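Local coordinates for F-actin-capping protein subunit alpha (Plasmodium berghei, PDB 7A0H) that probably caps the fast-growing barbed ends of actin filaments as an asymmetric homodimer, blocking subunit exchange there without severing the filaments, at residues P110-L113 against E114-R117; A164-E168 against N169-L173; L217-F220 against E221-N224; S274-I277 against K278-R281. All coordinates share one frame; numbering follows the deposited sequence.

Interaction 1: residues P110-L113 against E114-R117; sequences PDIL and EKYR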
loop_
_atom_site.group_PDB
_atom_site.type_symbol
_atom_site.label_atom_id
_atom_site.label_comp_id
_atom_site.label_asym_id
_atom_site.label_seq_id
_atom_site.Cartn_x
_atom_site.Cartn_y
_atom_site.Cartn_z
ATOM N N PRO A 110 -1.335 -2.546 47.593
ATOM C CA PRO A 110 -0.594 -3.091 46.445
ATOM C C PRO A 110 0.847 -3.465 46.798
ATOM O O PRO A 110 1.524 -2.781 47.569
ATOM C CB PRO A 110 -0.620 -1.929 45.439
ATOM C CG PRO A 110 -0.480 -0.720 46.344
ATOM C CD PRO A 110 -1.346 -1.066 47.571
ATOM N N ASP A 111 1.297 -4.589 46.237
ATOM C CA ASP A 111 2.674 -5.012 46.364
ATOM C C ASP A 111 3.592 -4.038 45.596
ATOM O O ASP A 111 3.147 -3.090 44.948
ATOM C CB ASP A 111 2.860 -6.432 45.845
ATOM C CG ASP A 111 2.704 -6.531 44.340
ATOM O OD1 ASP A 111 1.761 -5.948 43.752
ATOM O OD2 ASP A 111 3.621 -7.125 43.726
ATOM N N ILE A 112 4.891 -4.332 45.590
ATOM C CA ILE A 112 5.847 -3.330 45.143
ATOM C C ILE A 112 5.788 -3.157 43.616
ATOM O O ILE A 112 5.717 -2.028 43.113
ATOM C CB ILE A 112 7.228 -3.684 45.726
ATOM C CG1 ILE A 112 8.278 -2.666 45.337
ATOM C CG2 ILE A 112 7.755 -4.975 45.252
ATOM C CD1 ILE A 112 8.132 -1.372 46.079
ATOM N N LEU A 113 5.660 -4.242 42.867
ATOM C CA LEU A 113 5.483 -4.138 41.410
ATOM C C LEU A 113 4.393 -3.155 41.017
ATOM O O LEU A 113 4.556 -2.322 40.123
ATOM C CB LEU A 113 5.101 -5.507 40.853
ATOM C CG LEU A 113 4.850 -5.564 39.350
ATOM C CD1 LEU A 113 6.158 -5.205 38.619
ATOM C CD2 LEU A 113 4.367 -6.919 38.991
ATOM N N GLU A 114 3.242 -3.296 41.624
ATOM C CA GLU A 114 2.158 -2.373 41.335
ATOM C C GLU A 114 2.582 -0.950 41.667
ATOM O O GLU A 114 2.084 0.006 41.079
ATOM C CB GLU A 114 0.885 -2.818 42.090
ATOM C CG GLU A 114 -0.367 -1.915 41.984
ATOM C CD GLU A 114 -0.887 -1.736 40.551
ATOM O OE1 GLU A 114 -0.365 -2.440 39.649
ATOM O OE2 GLU A 114 -1.807 -0.888 40.361
ATOM N N LYS A 115 3.469 -0.770 42.628
ATOM C CA LYS A 115 3.881 0.593 42.952
ATOM C C LYS A 115 4.750 1.156 41.836
ATOM O O LYS A 115 4.569 2.302 41.400
ATOM C CB LYS A 115 4.645 0.575 44.279
ATOM C CG LYS A 115 3.813 0.476 45.553
ATOM C CD LYS A 115 4.736 0.592 46.807
ATOM C CE LYS A 115 3.984 0.378 48.129
ATOM N NZ LYS A 115 4.767 -0.452 49.129
ATOM N N TYR A 116 5.601 0.323 41.250
ATOM C CA TYR A 116 6.315 0.753 40.055
ATOM C C TYR A 116 5.351 1.125 38.937
ATOM O O TYR A 116 5.516 2.175 38.300
ATOM C CB TYR A 116 7.231 -0.381 39.638
ATOM C CG TYR A 116 8.568 -0.431 40.354
ATOM C CD1 TYR A 116 9.650 0.325 39.923
ATOM C CD2 TYR A 116 8.744 -1.210 41.468
ATOM C CE1 TYR A 116 10.902 0.265 40.555
ATOM C CE2 TYR A 116 9.961 -1.280 42.101
ATOM C CZ TYR A 116 11.031 -0.520 41.641
ATOM O OH TYR A 116 12.223 -0.576 42.246
ATOM N N ARG A 117 4.319 0.270 38.705
ATOM C CA ARG A 117 3.362 0.479 37.611
ATOM C C ARG A 117 2.587 1.764 37.834
ATOM O O ARG A 117 2.353 2.551 36.890
ATOM C CB ARG A 117 2.390 -0.737 37.505
ATOM C CG ARG A 117 1.512 -0.755 36.150
ATOM C CD ARG A 117 0.198 -1.594 36.253
ATOM N NE ARG A 117 -0.712 -0.918 37.160
ATOM C CZ ARG A 117 -1.407 0.178 36.876
ATOM N NH1 ARG A 117 -1.371 0.737 35.668
ATOM N NH2 ARG A 117 -2.168 0.684 37.829
#

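Interaction 2: residues A164-E168 against N169-L173; sequences ASECE and NKYNL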
loop_
_atom_site.group_PDB
_atom_site.type_symbol
_atom_site.label_atom_id
_atom_site.label_comp_id
_atom_site.label_asym_id
_atom_site.label_seq_id
_atom_site.Cartn_x
_atom_site.Cartn_y
_atom_site.Cartn_z
ATOM N N ALA A 164 1.992 -4.435 34.102
ATOM C CA ALA A 164 3.063 -5.029 34.905
ATOM C C ALA A 164 2.906 -6.529 35.032
ATOM O O ALA A 164 1.790 -7.026 35.251
ATOM C CB ALA A 164 3.071 -4.484 36.312
ATOM N N SER A 165 4.030 -7.244 34.919
ATOM C CA SER A 165 4.027 -8.693 35.126
ATOM C C SER A 165 5.341 -9.072 35.779
ATOM O O SER A 165 6.297 -8.276 35.805
ATOM C CB SER A 165 3.809 -9.486 33.803
ATOM O OG SER A 165 4.749 -9.035 32.802
ATOM N N GLU A 166 5.410 -10.312 36.243
ATOM C CA GLU A 166 6.450 -10.775 37.164
ATOM C C GLU A 166 6.819 -12.193 36.725
ATOM O O GLU A 166 6.079 -13.128 37.009
ATOM C CB GLU A 166 5.951 -10.751 38.600
ATOM C CG GLU A 166 6.649 -11.749 39.553
ATOM C CD GLU A 166 6.586 -11.314 41.015
ATOM O OE1 GLU A 166 5.721 -10.458 41.351
ATOM O OE2 GLU A 166 7.415 -11.812 41.820
ATOM N N CYS A 167 7.973 -12.332 36.067
ATOM C CA CYS A 167 8.435 -13.589 35.469
ATOM C C CYS A 167 9.637 -14.132 36.258
ATOM O O CYS A 167 10.782 -13.733 36.024
ATOM C CB CYS A 167 8.766 -13.369 33.977
ATOM S SG CYS A 167 9.695 -11.822 33.465
ATOM N N GLU A 168 9.373 -15.053 37.194
ATOM C CA GLU A 168 10.416 -15.740 37.957
ATOM C C GLU A 168 11.135 -14.774 38.890
ATOM O O GLU A 168 12.361 -14.803 39.004
ATOM C CB GLU A 168 11.432 -16.452 37.057
ATOM C CG GLU A 168 10.881 -17.667 36.292
ATOM C CD GLU A 168 11.786 -18.909 36.364
ATOM O OE1 GLU A 168 13.023 -18.725 36.358
ATOM O OE2 GLU A 168 11.264 -20.057 36.432
ATOM N N ASN A 169 10.358 -13.907 39.542
ATOM C CA ASN A 169 10.812 -12.839 40.435
ATOM C C ASN A 169 11.485 -11.685 39.673
ATOM O O ASN A 169 11.828 -10.666 40.299
ATOM C CB ASN A 169 11.731 -13.394 41.537
ATOM C CG ASN A 169 12.455 -12.309 42.312
ATOM O OD1 ASN A 169 11.878 -11.265 42.646
ATOM N ND2 ASN A 169 13.738 -12.541 42.583
ATOM N N LYS A 170 11.615 -11.772 38.342
ATOM C CA LYS A 170 12.026 -10.630 37.527
ATOM C C LYS A 170 10.815 -9.826 37.048
ATOM O O LYS A 170 9.838 -10.392 36.555
ATOM C CB LYS A 170 12.863 -11.093 36.334
ATOM C CG LYS A 170 13.653 -9.958 35.736
ATOM C CD LYS A 170 14.965 -10.441 35.120
ATOM C CE LYS A 170 15.819 -9.278 34.609
ATOM N NZ LYS A 170 16.608 -9.649 33.354
ATOM N N TYR A 171 10.879 -8.512 37.230
ATOM C CA TYR A 171 9.725 -7.675 36.986
ATOM C C TYR A 171 9.704 -7.189 35.548
ATOM O O TYR A 171 10.707 -7.250 34.843
ATOM C CB TYR A 171 9.640 -6.431 37.853
ATOM C CG TYR A 171 9.474 -6.639 39.329
ATOM C CD1 TYR A 171 8.887 -7.804 39.837
ATOM C CD2 TYR A 171 9.883 -5.669 40.213
ATOM C CE1 TYR A 171 8.745 -7.993 41.194
ATOM C CE2 TYR A 171 9.753 -5.842 41.576
ATOM C CZ TYR A 171 9.177 -6.997 42.063
ATOM O OH TYR A 171 9.046 -7.151 43.418
ATOM N N ASN A 172 8.536 -6.717 35.115
ATOM C CA ASN A 172 8.461 -6.262 33.739
ATOM C C ASN A 172 7.425 -5.164 33.656
ATOM O O ASN A 172 6.362 -5.232 34.284
ATOM C CB ASN A 172 8.124 -7.406 32.772
ATOM C CG ASN A 172 8.186 -6.952 31.341
ATOM O OD1 ASN A 172 9.240 -7.028 30.679
ATOM N ND2 ASN A 172 7.083 -6.370 30.866
ATOM N N LEU A 173 7.775 -4.118 32.991
ATOM C CA LEU A 173 6.814 -3.062 32.778
ATOM C C LEU A 173 6.778 -2.721 31.296
ATOM O O LEU A 173 7.826 -2.553 30.647
ATOM C CB LEU A 173 7.169 -1.857 33.611
ATOM C CG LEU A 173 7.074 -1.862 35.134
ATOM C CD1 LEU A 173 7.975 -0.630 35.550
ATOM C CD2 LEU A 173 5.704 -1.695 35.645
HETATM O O HOH W 1 4.460 -6.168 31.585
#

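Interaction 3: residues L217-F220 against E221-N224; sequences LTYF and EDAN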
loop_
_atom_site.group_PDB
_atom_site.type_symbol
_atom_site.label_atom_id
_atom_site.label_comp_id
_atom_site.label_asym_id
_atom_site.label_seq_id
_atom_site.Cartn_x
_atom_site.Cartn_y
_atom_site.Cartn_z
ATOM N N LEU A 217 0.799 6.548 8.133
ATOM C CA LEU A 217 -0.154 7.390 7.421
ATOM C C LEU A 217 -1.072 6.405 6.672
ATOM O O LEU A 217 -0.598 5.465 5.996
ATOM C CB LEU A 217 0.545 8.337 6.457
ATOM C CG LEU A 217 -0.301 9.377 5.689
ATOM C CD1 LEU A 217 -0.921 10.463 6.725
ATOM C CD2 LEU A 217 0.476 10.031 4.585
ATOM N N THR A 218 -2.382 6.612 6.825
ATOM C CA THR A 218 -3.397 5.729 6.270
ATOM C C THR A 218 -4.451 6.440 5.431
ATOM O O THR A 218 -5.226 5.753 4.767
ATOM C CB THR A 218 -4.109 4.903 7.382
ATOM O OG1 THR A 218 -4.822 5.725 8.336
ATOM C CG2 THR A 218 -3.124 3.973 8.081
ATOM N N TYR A 219 -4.481 7.773 5.414
ATOM C CA TYR A 219 -5.318 8.533 4.509
ATOM C C TYR A 219 -4.405 9.505 3.785
ATOM O O TYR A 219 -3.648 10.249 4.428
ATOM C CB TYR A 219 -6.442 9.258 5.217
ATOM C CG TYR A 219 -7.667 9.401 4.329
ATOM C CD1 TYR A 219 -8.457 8.299 4.032
ATOM C CD2 TYR A 219 -8.032 10.632 3.795
ATOM C CE1 TYR A 219 -9.577 8.412 3.218
ATOM C CE2 TYR A 219 -9.157 10.759 2.986
ATOM C CZ TYR A 219 -9.920 9.640 2.697
ATOM O OH TYR A 219 -11.037 9.732 1.900
ATOM N N PHE A 220 -4.511 9.533 2.453
ATOM C CA PHE A 220 -3.627 10.358 1.638
ATOM C C PHE A 220 -4.283 10.559 0.279
ATOM O O PHE A 220 -4.420 9.608 -0.512
ATOM C CB PHE A 220 -2.237 9.717 1.519
ATOM C CG PHE A 220 -1.260 10.503 0.638
ATOM C CD1 PHE A 220 -0.808 11.750 1.024
ATOM C CD2 PHE A 220 -0.803 9.993 -0.577
ATOM C CE1 PHE A 220 0.073 12.484 0.219
ATOM C CE2 PHE A 220 0.084 10.713 -1.384
ATOM C CZ PHE A 220 0.535 11.972 -0.977
ATOM N N GLU A 221 -4.707 11.793 0.039
ATOM C CA GLU A 221 -5.327 12.161 -1.222
ATOM C C GLU A 221 -6.536 11.263 -1.476
ATOM O O GLU A 221 -6.686 10.615 -2.511
ATOM C CB GLU A 221 -4.276 12.120 -2.312
ATOM C CG GLU A 221 -3.166 13.042 -1.915
ATOM C CD GLU A 221 -2.284 13.440 -3.028
ATOM O OE1 GLU A 221 -2.365 12.769 -4.087
ATOM O OE2 GLU A 221 -1.519 14.428 -2.854
ATOM N N ASP A 222 -7.379 11.216 -0.456
ATOM C CA ASP A 222 -8.638 10.503 -0.378
ATOM C C ASP A 222 -8.505 9.007 -0.546
ATOM O O ASP A 222 -9.513 8.341 -0.812
ATOM C CB ASP A 222 -9.626 11.067 -1.406
ATOM C CG ASP A 222 -9.792 12.583 -1.288
ATOM O OD1 ASP A 222 -8.927 13.262 -0.692
ATOM O OD2 ASP A 222 -10.811 13.097 -1.805
ATOM N N ALA A 223 -7.301 8.456 -0.477
ATOM C CA ALA A 223 -7.142 7.020 -0.556
ATOM C C ALA A 223 -6.762 6.444 0.800
ATOM O O ALA A 223 -6.023 7.062 1.585
ATOM C CB ALA A 223 -6.082 6.577 -1.561
ATOM N N ASN A 224 -7.212 5.235 1.033
ATOM C CA ASN A 224 -6.719 4.457 2.153
ATOM C C ASN A 224 -5.342 3.935 1.781
ATOM O O ASN A 224 -5.200 3.238 0.778
ATOM C CB ASN A 224 -7.649 3.294 2.492
ATOM C CG ASN A 224 -9.001 3.758 2.975
ATOM O OD1 ASN A 224 -9.125 4.279 4.076
ATOM N ND2 ASN A 224 -10.016 3.549 2.171
#

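Interaction 4: residues S274-I277 against K278-R281; sequences SDLI and KNTR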
loop_
_atom_site.group_PDB
_atom_site.type_symbol
_atom_site.label_atom_id
_atom_site.label_comp_id
_atom_site.label_asym_id
_atom_site.label_seq_id
_atom_site.Cartn_x
_atom_site.Cartn_y
_atom_site.Cartn_z
ATOM N N SER A 274 17.244 10.640 -10.759
ATOM C CA SER A 274 16.630 10.539 -12.081
ATOM C C SER A 274 15.852 9.243 -12.295
ATOM O O SER A 274 14.838 9.220 -13.018
ATOM C CB SER A 274 17.724 10.628 -13.138
ATOM O OG SER A 274 18.563 9.491 -13.013
ATOM N N ASP A 275 16.341 8.142 -11.727
ATOM C CA ASP A 275 15.760 6.810 -11.849
ATOM C C ASP A 275 14.525 6.617 -10.991
ATOM O O ASP A 275 14.171 5.471 -10.687
ATOM C CB ASP A 275 16.821 5.761 -11.502
ATOM C CG ASP A 275 17.105 5.674 -9.992
ATOM O OD1 ASP A 275 16.767 6.611 -9.224
ATOM O OD2 ASP A 275 17.680 4.650 -9.562
ATOM N N LEU A 276 13.831 7.695 -10.636
ATOM C CA LEU A 276 12.828 7.636 -9.580
ATOM C C LEU A 276 11.835 6.497 -9.770
ATOM O O LEU A 276 11.492 5.776 -8.815
ATOM C CB LEU A 276 12.068 8.957 -9.524
ATOM C CG LEU A 276 12.752 10.140 -8.864
ATOM C CD1 LEU A 276 11.732 11.156 -8.402
ATOM C CD2 LEU A 276 13.546 9.663 -7.715
ATOM N N ILE A 277 11.355 6.338 -10.997
ATOM C CA ILE A 277 10.345 5.342 -11.309
ATOM C C ILE A 277 10.814 3.977 -10.848
ATOM O O ILE A 277 10.075 3.237 -10.183
ATOM C CB ILE A 277 10.070 5.374 -12.822
ATOM C CG1 ILE A 277 9.575 6.778 -13.174
ATOM C CG2 ILE A 277 9.061 4.345 -13.179
ATOM C CD1 ILE A 277 10.368 7.427 -14.253
ATOM N N LYS A 278 12.054 3.629 -11.193
ATOM C CA LYS A 278 12.684 2.390 -10.756
ATOM C C LYS A 278 13.238 2.444 -9.325
ATOM O O LYS A 278 13.746 1.415 -8.854
ATOM C CB LYS A 278 13.776 1.977 -11.754
ATOM C CG LYS A 278 14.941 2.945 -11.920
ATOM C CD LYS A 278 15.630 2.838 -13.317
ATOM C CE LYS A 278 15.035 3.834 -14.344
ATOM N NZ LYS A 278 15.755 3.970 -15.681
ATOM N N ASN A 279 13.224 3.615 -8.645
ATOM C CA ASN A 279 13.919 3.802 -7.369
ATOM C C ASN A 279 13.090 3.306 -6.180
ATOM O O ASN A 279 11.991 3.805 -5.901
ATOM C CB ASN A 279 14.291 5.286 -7.185
ATOM C CG ASN A 279 15.541 5.519 -6.265
ATOM O OD1 ASN A 279 15.661 4.945 -5.188
ATOM N ND2 ASN A 279 16.454 6.387 -6.707
ATOM N N THR A 280 13.673 2.370 -5.429
ATOM C CA THR A 280 13.037 1.876 -4.223
ATOM C C THR A 280 12.851 2.965 -3.176
ATOM O O THR A 280 11.986 2.838 -2.302
ATOM C CB THR A 280 13.871 0.762 -3.591
ATOM O OG1 THR A 280 15.148 1.296 -3.193
ATOM C CG2 THR A 280 14.071 -0.384 -4.575
ATOM N N ARG A 281 13.707 3.987 -3.172
ATOM C CA ARG A 281 13.662 5.026 -2.137
ATOM C C ARG A 281 13.242 6.334 -2.803
ATOM O O ARG A 281 14.071 7.042 -3.382
ATOM C CB ARG A 281 15.017 5.176 -1.437
ATOM C CG ARG A 281 15.603 3.882 -1.049
ATOM C CD ARG A 281 17.019 4.017 -0.630
ATOM N NE ARG A 281 17.560 2.666 -0.543
ATOM C CZ ARG A 281 18.852 2.368 -0.472
ATOM N NH1 ARG A 281 19.761 3.334 -0.471
ATOM N NH2 ARG A 281 19.231 1.094 -0.416
#

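Interaction 1: residues P110-L113 against E114-R117
Ile112 and Leu113 offer their carbonyl oxygens to the backbone N-H groups of Tyr116 and Arg117, the i to i+4 pattern that winds this piece into the first turn of helix 112-131, with Asp111 at the N-cap position. The Tyr116 N to Ile112 O bond measures 3.0 Å. Lys115 N is held more loosely, 3.3 Å from Asp111 O, and has a weak second bond to Ile112 O. The side chains illustrate how an opening turn can sort its partners by face. On one side Glu114 and Arg117, three residues apart, form a salt bridge in which the arginine grips side-on: NE of Arg117 lies 2.9 Å from OE1 of Glu114, and NH2 of Arg117 lies 3.0 Å from OE2 of Glu114. Both oxygens are met on their syn sides. They lie almost in the guanidinium plane, whereas the nitrogens stand 25° out of the carboxylate plane. A bend in each chain, at chi2 of Glu114 (60°) and chi3 of Arg117 (68°), brings the carboxylate to the edge of the guanidinium. Lys86 gives OE2 of Glu114 a second cationic partner, while Asn84 and the carbonyl of Val162 take up NH1 of the buried arginine. Pro110, just ahead of the helix, lays its CB 3.5 Å from CG of Glu114. On another side Ile112 and Tyr116 run alongside each other, and the ring of Tyr116 also meets Phe200 and Phe246 edge-to-face. Ile112 CG1 is 3.9 Å from CE2 of Tyr116, while Ile112 O lies at the edge of that ring, near its plane, 3.5 Å from CD2 of Tyr116.

Interaction 2: residues A164-E168 against N169-L173
Glu166 swings CG roughly opposite its backbone N (chi1 154°), whereas Tyr171 keeps CG beside its own N (chi1 -64°); with these torsions the two side chains run the same way from a non-hydrogen-bonded pair of a beta hairpin with a two-residue turn. The carboxylate carbon of Glu166 comes to the edge of the Tyr171 ring, in its plane, with OE1 of Glu166 3.9 Å from CE1 of Tyr171; the two flat groups are turned 75° apart. On the same face, Ala164 CB touches CD2 of Leu173 at 3.9 Å, and helix 112-131 covers this side through Ile112 and Leu113. The other face is polar. There Ser165 and Asn172 share a water, which accepts from ND2 of Asn172 at 2.7 Å and sits 3.1 Å from OG of Ser165, with a weak further bond to Asn172 O. OD1 of Asn172 takes the side-chain amide of Asn197 on the next strand. The hairpin exemplifies tight reversal through a type I' turn: Glu168 and Asn169 at its corners both have left-handed backbone conformations, and strands 154-167 and 170-183 continue antiparallel from it. Ser165 N donates to Asn172 O at 3.1 Å, while the return bond from Asn172 N is weak. At the turn, Cys167 N reaches Lys170 O at 2.7 Å, and Lys170 N lies 3.1 Å from Cys167 O.

Interaction 3: residues L217-F220 against E221-N224
Ala223 O receives the backbone N-H of Phe220 at 3.0 Å (Phe220 N to Ala223 O) and also a CA-H contact from Tyr219, whose CA is 3.3 Å away from that oxygen. The reciprocal bond runs from Ala223 N to Phe220 O at 3.1 Å. Together the two close a type I' turn in a beta hairpin, with Glu221 and Asp222 at the corners in left-handed backbone conformations. Beyond the turn, Asn224 CA approaches Thr218 O at 3.3 Å. The side chains show how such a turn can carry its own packing. Phe220 extends with CG anti to the backbone N (chi1 178°), and Glu221 lies over its ring: CG of Glu221 stands 3.8 Å from the ring centroid of Phe220, only 4° off the normal, a CH-pi contact. The carboxylate of Glu221 then continues nearly parallel to the ring, its plane 14° from it. On the face shared with Asn224, the Tyr219 ring reaches toward the turn, its CZ 3.4 Å from Asp222 CA, and OD1 of Asn224 lies near its ring edge. Around the hairpin, Thr218 OG1 bonds to the carbonyl of His188 on strand 187-200, Thr218 and Asn224 touch Pro21 and Lys23 at helix 21-35, and Leu217 and Phe220 pack on Leu276 and Asp275 of the second subunit.

Interaction 4: residues S274-I277 against K278-R281
Side-chain hydrogen bonding centres on Asp275 and Asn279, four residues apart. ND2 of Asn279 donates to OD1 of Asp275 on its syn side; the distance between these two atoms, 2.5 Å, is unusually short and is best read with caution. The donor sits 17° out of the carboxylate plane, and the amide and carboxylate planes are turned 80° apart, so the groups meet across each other rather than flat. Asp275 has CG between its backbone N and carbonyl carbon (chi1 74°), which carries OD1 over to the asparagine. Ser273 OG is a second partner of that same oxygen. The amide of Asn279 works at both ends: its OD1 accepts the backbone N-H of Arg281, 3.0 Å from OD1 of Asn279 to N of Arg281, which makes an Asx turn. Among backbone bonds, Asn279 N lies 2.8 Å from Leu276 O, at the end of a short 3-10 segment. The same carbonyl also takes the side-chain amine of Lys282. The whole piece forms part of the loop between the short strands 268-270 and 283-285, within which Asn279 bridges Asp275 and the backbone of Arg281. Van der Waals contact comes from the aliphatic part of Lys278, which crosses Asp275 with CG 3.4 Å from CB of Asp275. Its ammonium, by contrast, runs clear of the aspartate, NZ of Lys278 standing 6.5 Å from OD2 of Asp275. The second subunit adds three contacts: Ser274 O accepts from ND2 of Asn266 of that chain, Leu276 packs on its Ile269, and Thr280 packs on its Phe220.

From the N terminus the four contacts come strictly in series, none nested in or crossing another. Interaction 1 opens helix 112-131; interaction 2 then closes the tip of the hairpin between strands 154-167 and 170-183, and the two touch, Leu113 CD1 lying 3.7 Å from Tyr171 CG, so that helix meets sheet. Interaction 3 closes the last hairpin of the same five-stranded sheet, its centre about 40 Å from that of interaction 2 and on the opposite side of the chain's centre. Interaction 4 lies in the loop before strand 283-285, its centre about 22 Å from that of interaction 3. Both of these later contacts touch the second subunit.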